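Local structure of twin-arginine translocation pathway signal protein (Burkholderia phytofirmans, 2RJO) at residues Leu129-Gly143 with Trp190-Ala204. The protein probably serves as an exported periplasmic sugar-binding protein of the kind that feeds an ABC transporter, and holds beta-D-galactopyranose in its pocket. Numbering follows the deposited sequence.
Sequences LFKSMGGKGGVVALG and WMTRFNSKIKGVWAA. With SO4 (sulfate ion), chain E.
The indole of W190, on helix 180-194, lies against V140 and L142 of strand 137-143, where this helix covers one side of the parallel sheet in an alpha/beta lobe of the periplasmic binding protein fold. CB of V140 sits over one face of the six-membered ring, 3.6 Å from its centroid and 16° off the normal, a CH-pi contact. At the ring edge, CH2 of W190 comes within 3.2 Å of O of A141, while CD2 of L142 approaches the same CH2 obliquely; D172 takes the hydrogen bond from NE1. One turn on, R193 NH2 gives a weak hydrogen bond to O1 of a sulfate, probably from the crystallisation liquor. CG1 of V140, anti to its carbonyl carbon (chi1 -71°), reaches CD1 of F194 and CD1 of I198, bridging the two side chains. The chain then pairs in parallel with strand 137-143. N of K199 bonds to O of G138 at 2.7 Å, and CG of K199 packs on CA of G137. O of G200 receives a weak bond from N of V140. V201 sends CG2 to CG2 of V140 (3.9 Å), on the sheet side facing helix 180-194. W202 points to the other side: its CB meets CD2 of L129 at 3.8 Å, and its CE3 meets CB of A141, with L158 of helix 149-163 also packed against both W202 and A141. The W202 backbone is gripped twice, N giving to O of V140 and O receiving N of L142 at 2.9 Å. A204 closes the pairing near the galactose, its O held by the pocket residue R154, its N bonded to O of L142 at 2.8 Å (N-H...O 146°), and its CB 3.8 Å from CA of G143.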
loop_
_atom_site.group_PDB
_atom_site.type_symbol
_atom_site.label_atom_id
_atom_site.label_comp_id
_atom_site.label_asym_id
_atom_site.label_seq_id
_atom_site.Cartn_x
_atom_site.Cartn_y
_atom_site.Cartn_z
ATOM N N LEU A 129 8.250 16.142 7.848
ATOM C CA LEU A 129 7.183 17.098 8.090
ATOM C C LEU A 129 7.524 18.018 9.265
ATOM O O LEU A 129 7.359 19.236 9.187
ATOM C CB LEU A 129 5.876 16.357 8.373
ATOM C CG LEU A 129 4.686 17.221 8.787
ATOM C CD1 LEU A 129 4.235 18.071 7.604
ATOM C CD2 LEU A 129 3.543 16.345 9.277
ATOM N N PHE A 130 8.017 17.437 10.354
ATOM C CA PHE A 130 8.357 18.236 11.519
ATOM C C PHE A 130 9.540 19.150 11.251
ATOM O O PHE A 130 9.637 20.227 11.834
ATOM C CB PHE A 130 8.653 17.337 12.721
ATOM C CG PHE A 130 7.515 16.423 13.090
ATOM C CD1 PHE A 130 6.188 16.767 12.798
ATOM C CD2 PHE A 130 7.765 15.221 13.751
ATOM C CE1 PHE A 130 5.132 15.921 13.161
ATOM C CE2 PHE A 130 6.712 14.369 14.117
ATOM C CZ PHE A 130 5.394 14.723 13.819
ATOM N N LYS A 131 10.452 18.730 10.379
ATOM C CA LYS A 131 11.591 19.581 10.070
ATOM C C LYS A 131 11.026 20.816 9.380
ATOM O O LYS A 131 11.371 21.950 9.722
ATOM C CB LYS A 131 12.573 18.885 9.123
ATOM C CG LYS A 131 13.182 17.590 9.640
ATOM C CD LYS A 131 13.848 17.779 10.991
ATOM C CE LYS A 131 14.772 16.610 11.334
ATOM N NZ LYS A 131 16.004 16.630 10.494
ATOM N N SER A 132 10.143 20.588 8.415
ATOM C CA SER A 132 9.535 21.681 7.671
ATOM C C SER A 132 8.853 22.680 8.582
ATOM O O SER A 132 8.782 23.866 8.262
ATOM C CB SER A 132 8.512 21.144 6.670
ATOM O OG SER A 132 9.143 20.411 5.643
HETATM N N MSE A 133 8.343 22.202 9.710
HETATM C CA MSE A 133 7.644 23.058 10.666
HETATM C C MSE A 133 8.604 23.755 11.631
HETATM O O MSE A 133 8.173 24.510 12.501
HETATM C CB MSE A 133 6.649 22.223 11.479
HETATM C CG MSE A 133 5.481 21.644 10.693
HETATM SE SE MSE A 133 4.641 20.346 11.640
HETATM C CE MSE A 133 3.821 19.562 10.461
ATOM N N GLY A 134 9.899 23.512 11.476
ATOM C CA GLY A 134 10.861 24.111 12.385
ATOM C C GLY A 134 10.875 23.306 13.676
ATOM O O GLY A 134 11.373 23.764 14.704
ATOM N N GLY A 135 10.300 22.108 13.619
ATOM C CA GLY A 135 10.262 21.229 14.774
ATOM C C GLY A 135 9.307 21.627 15.880
ATOM O O GLY A 135 9.285 21.005 16.942
ATOM N N LYS A 136 8.498 22.648 15.632
ATOM C CA LYS A 136 7.556 23.142 16.630
ATOM C C LYS A 136 6.239 23.467 15.932
ATOM O O LYS A 136 6.238 23.923 14.784
ATOM C CB LYS A 136 8.135 24.412 17.269
ATOM C CG LYS A 136 7.349 24.976 18.442
ATOM C CD LYS A 136 8.018 26.258 18.981
ATOM C CE LYS A 136 7.913 27.433 17.990
ATOM N NZ LYS A 136 6.524 28.011 17.917
ATOM N N GLY A 137 5.123 23.233 16.607
ATOM C CA GLY A 137 3.853 23.538 15.982
ATOM C C GLY A 137 2.809 22.456 16.135
ATOM O O GLY A 137 3.114 21.327 16.531
ATOM N N GLY A 138 1.570 22.803 15.801
ATOM C CA GLY A 138 0.477 21.859 15.921
ATOM C C GLY A 138 0.313 21.009 14.685
ATOM O O GLY A 138 0.381 21.505 13.561
ATOM N N VAL A 139 0.073 19.721 14.897
ATOM C CA VAL A 139 -0.086 18.789 13.788
ATOM C C VAL A 139 -1.322 17.916 13.890
ATOM O O VAL A 139 -1.640 17.408 14.958
ATOM C CB VAL A 139 1.132 17.864 13.691
ATOM C CG1 VAL A 139 1.014 16.980 12.475
ATOM C CG2 VAL A 139 2.403 18.695 13.643
ATOM N N VAL A 140 -2.028 17.758 12.775
ATOM C CA VAL A 140 -3.195 16.887 12.734
ATOM C C VAL A 140 -2.774 15.693 11.873
ATOM O O VAL A 140 -1.967 15.856 10.955
ATOM C CB VAL A 140 -4.434 17.581 12.110
ATOM C CG1 VAL A 140 -4.968 18.633 13.057
ATOM C CG2 VAL A 140 -4.080 18.208 10.768
ATOM N N ALA A 141 -3.301 14.504 12.161
ATOM C CA ALA A 141 -2.932 13.315 11.397
ATOM C C ALA A 141 -4.122 12.455 10.969
ATOM O O ALA A 141 -5.052 12.220 11.746
ATOM C CB ALA A 141 -1.945 12.476 12.192
ATOM N N LEU A 142 -4.070 11.985 9.725
ATOM C CA LEU A 142 -5.115 11.161 9.135
ATOM C C LEU A 142 -4.627 9.729 8.971
ATOM O O LEU A 142 -3.603 9.490 8.342
ATOM C CB LEU A 142 -5.510 11.732 7.774
ATOM C CG LEU A 142 -6.187 13.107 7.795
ATOM C CD1 LEU A 142 -5.950 13.814 6.468
ATOM C CD2 LEU A 142 -7.677 12.941 8.089
ATOM N N GLY A 143 -5.370 8.777 9.528
ATOM C CA GLY A 143 -4.967 7.381 9.443
ATOM C C GLY A 143 -5.816 6.500 8.546
ATOM O O GLY A 143 -6.921 6.863 8.156
ATOM N N TRP A 190 -11.310 20.257 11.224
ATOM C CA TRP A 190 -10.095 20.537 11.992
ATOM C C TRP A 190 -9.674 21.996 11.869
ATOM O O TRP A 190 -9.156 22.581 12.820
ATOM C CB TRP A 190 -8.918 19.687 11.518
ATOM C CG TRP A 190 -8.837 18.310 12.104
ATOM C CD1 TRP A 190 -9.346 17.886 13.297
ATOM C CD2 TRP A 190 -8.137 17.194 11.546
ATOM N NE1 TRP A 190 -9.005 16.575 13.516
ATOM C CE2 TRP A 190 -8.260 16.125 12.458
ATOM C CE3 TRP A 190 -7.411 16.995 10.362
ATOM C CZ2 TRP A 190 -7.681 14.870 12.221
ATOM C CZ3 TRP A 190 -6.835 15.744 10.130
ATOM C CH2 TRP A 190 -6.975 14.705 11.053
HETATM N N MSE A 191 -9.858 22.571 10.685
HETATM C CA MSE A 191 -9.484 23.966 10.467
HETATM C C MSE A 191 -10.426 24.902 11.200
HETATM O O MSE A 191 -10.038 25.983 11.624
HETATM C CB MSE A 191 -9.488 24.285 8.979
HETATM C CG MSE A 191 -8.248 23.807 8.275
HETATM SE SE MSE A 191 -8.402 24.009 6.513
HETATM C CE MSE A 191 -8.666 22.257 6.065
ATOM N N THR A 192 -11.673 24.476 11.342
ATOM C CA THR A 192 -12.664 25.271 12.041
ATOM C C THR A 192 -12.401 25.161 13.539
ATOM O O THR A 192 -12.558 26.131 14.275
ATOM C CB THR A 192 -14.093 24.766 11.743
ATOM O OG1 THR A 192 -14.509 25.234 10.451
ATOM C CG2 THR A 192 -15.065 25.259 12.810
ATOM N N ARG A 193 -11.979 23.976 13.970
ATOM C CA ARG A 193 -11.715 23.711 15.375
ATOM C C ARG A 193 -10.394 24.236 15.909
ATOM O O ARG A 193 -10.357 24.792 17.005
ATOM C CB ARG A 193 -11.789 22.209 15.648
ATOM C CG ARG A 193 -11.607 21.862 17.106
ATOM C CD ARG A 193 -12.048 20.438 17.429
ATOM N NE ARG A 193 -10.976 19.680 18.066
ATOM C CZ ARG A 193 -11.168 18.643 18.873
ATOM N NH1 ARG A 193 -12.404 18.240 19.155
ATOM N NH2 ARG A 193 -10.128 17.999 19.394
ATOM N N PHE A 194 -9.317 24.062 15.139
ATOM C CA PHE A 194 -7.978 24.487 15.554
ATOM C C PHE A 194 -7.416 25.749 14.885
ATOM O O PHE A 194 -6.485 26.363 15.411
ATOM C CB PHE A 194 -6.979 23.335 15.352
ATOM C CG PHE A 194 -7.298 22.098 16.151
ATOM C CD1 PHE A 194 -7.402 20.851 15.526
ATOM C CD2 PHE A 194 -7.507 22.174 17.527
ATOM C CE1 PHE A 194 -7.710 19.694 16.262
ATOM C CE2 PHE A 194 -7.813 21.025 18.277
ATOM C CZ PHE A 194 -7.918 19.781 17.640
ATOM N N ASN A 195 -7.948 26.125 13.727
ATOM C CA ASN A 195 -7.480 27.322 13.024
ATOM C C ASN A 195 -5.959 27.406 12.886
ATOM O O ASN A 195 -5.310 26.442 12.499
ATOM C CB ASN A 195 -7.969 28.570 13.742
ATOM C CG ASN A 195 -9.410 28.461 14.166
ATOM O OD1 ASN A 195 -9.773 27.595 14.968
ATOM N ND2 ASN A 195 -10.248 29.340 13.636
ATOM N N SER A 196 -5.399 28.565 13.224
ATOM C CA SER A 196 -3.956 28.806 13.106
ATOM C C SER A 196 -3.075 27.818 13.854
ATOM O O SER A 196 -1.884 27.687 13.560
ATOM C CB SER A 196 -3.620 30.223 13.582
ATOM O OG SER A 196 -3.831 30.338 14.977
ATOM N N LYS A 197 -3.649 27.127 14.825
ATOM C CA LYS A 197 -2.878 26.162 15.592
ATOM C C LYS A 197 -2.309 25.045 14.715
ATOM O O LYS A 197 -1.324 24.414 15.083
ATOM C CB LYS A 197 -3.746 25.578 16.710
ATOM C CG LYS A 197 -4.163 26.619 17.744
ATOM C CD LYS A 197 -5.109 26.050 18.785
ATOM C CE LYS A 197 -6.549 26.001 18.281
ATOM N NZ LYS A 197 -7.100 27.368 17.951
ATOM N N ILE A 198 -2.918 24.817 13.554
ATOM C CA ILE A 198 -2.458 23.780 12.635
ATOM C C ILE A 198 -1.258 24.256 11.806
ATOM O O ILE A 198 -1.407 25.088 10.911
ATOM C CB ILE A 198 -3.583 23.355 11.660
ATOM C CG1 ILE A 198 -4.776 22.796 12.437
ATOM C CG2 ILE A 198 -3.071 22.288 10.703
ATOM C CD1 ILE A 198 -5.959 22.419 11.557
ATOM N N LYS A 199 -0.072 23.721 12.102
ATOM C CA LYS A 199 1.156 24.090 11.385
ATOM C C LYS A 199 1.627 22.979 10.443
ATOM O O LYS A 199 2.682 23.086 9.823
ATOM C CB LYS A 199 2.282 24.392 12.385
ATOM C CG LYS A 199 2.030 25.588 13.289
ATOM C CD LYS A 199 1.885 26.867 12.480
ATOM C CE LYS A 199 1.408 28.019 13.356
ATOM N NZ LYS A 199 1.292 29.280 12.558
ATOM N N GLY A 200 0.846 21.908 10.348
ATOM C CA GLY A 200 1.211 20.806 9.481
ATOM C C GLY A 200 0.172 19.703 9.449
ATOM O O GLY A 200 -0.739 19.658 10.294
ATOM N N VAL A 201 0.312 18.805 8.475
ATOM C CA VAL A 201 -0.616 17.693 8.303
ATOM C C VAL A 201 0.114 16.429 7.858
ATOM O O VAL A 201 0.870 16.456 6.895
ATOM C CB VAL A 201 -1.672 18.008 7.230
ATOM C CG1 VAL A 201 -2.715 16.889 7.187
ATOM C CG2 VAL A 201 -2.327 19.363 7.501
ATOM N N TRP A 202 -0.120 15.333 8.572
ATOM C CA TRP A 202 0.471 14.025 8.268
ATOM C C TRP A 202 -0.667 13.112 7.810
ATOM O O TRP A 202 -1.702 13.026 8.478
ATOM C CB TRP A 202 1.104 13.421 9.528
ATOM C CG TRP A 202 1.800 12.071 9.342
ATOM C CD1 TRP A 202 3.124 11.862 9.062
ATOM C CD2 TRP A 202 1.219 10.759 9.502
ATOM N NE1 TRP A 202 3.405 10.512 9.048
ATOM C CE2 TRP A 202 2.259 9.816 9.312
ATOM C CE3 TRP A 202 -0.073 10.294 9.787
ATOM C CZ2 TRP A 202 2.040 8.431 9.406
ATOM C CZ3 TRP A 202 -0.289 8.914 9.879
ATOM C CH2 TRP A 202 0.766 8.002 9.690
ATOM N N ALA A 203 -0.482 12.438 6.676
ATOM C CA ALA A 203 -1.488 11.516 6.144
ATOM C C ALA A 203 -0.883 10.120 5.947
ATOM O O ALA A 203 0.245 9.984 5.449
ATOM C CB ALA A 203 -2.038 12.036 4.823
ATOM N N ALA A 204 -1.630 9.087 6.341
ATOM C CA ALA A 204 -1.155 7.708 6.227
ATOM C C ALA A 204 -0.975 7.211 4.782
ATOM O O ALA A 204 -0.373 6.162 4.573
ATOM C CB ALA A 204 -2.079 6.766 7.007
HETATM S S SO4 E . -10.848 13.802 18.944
HETATM O O1 SO4 E . -10.311 15.172 19.142
HETATM O O2 SO4 E . -9.776 12.785 19.107
HETATM O O3 SO4 E . -11.409 13.669 17.572
HETATM O O4 SO4 E . -11.920 13.580 19.954
#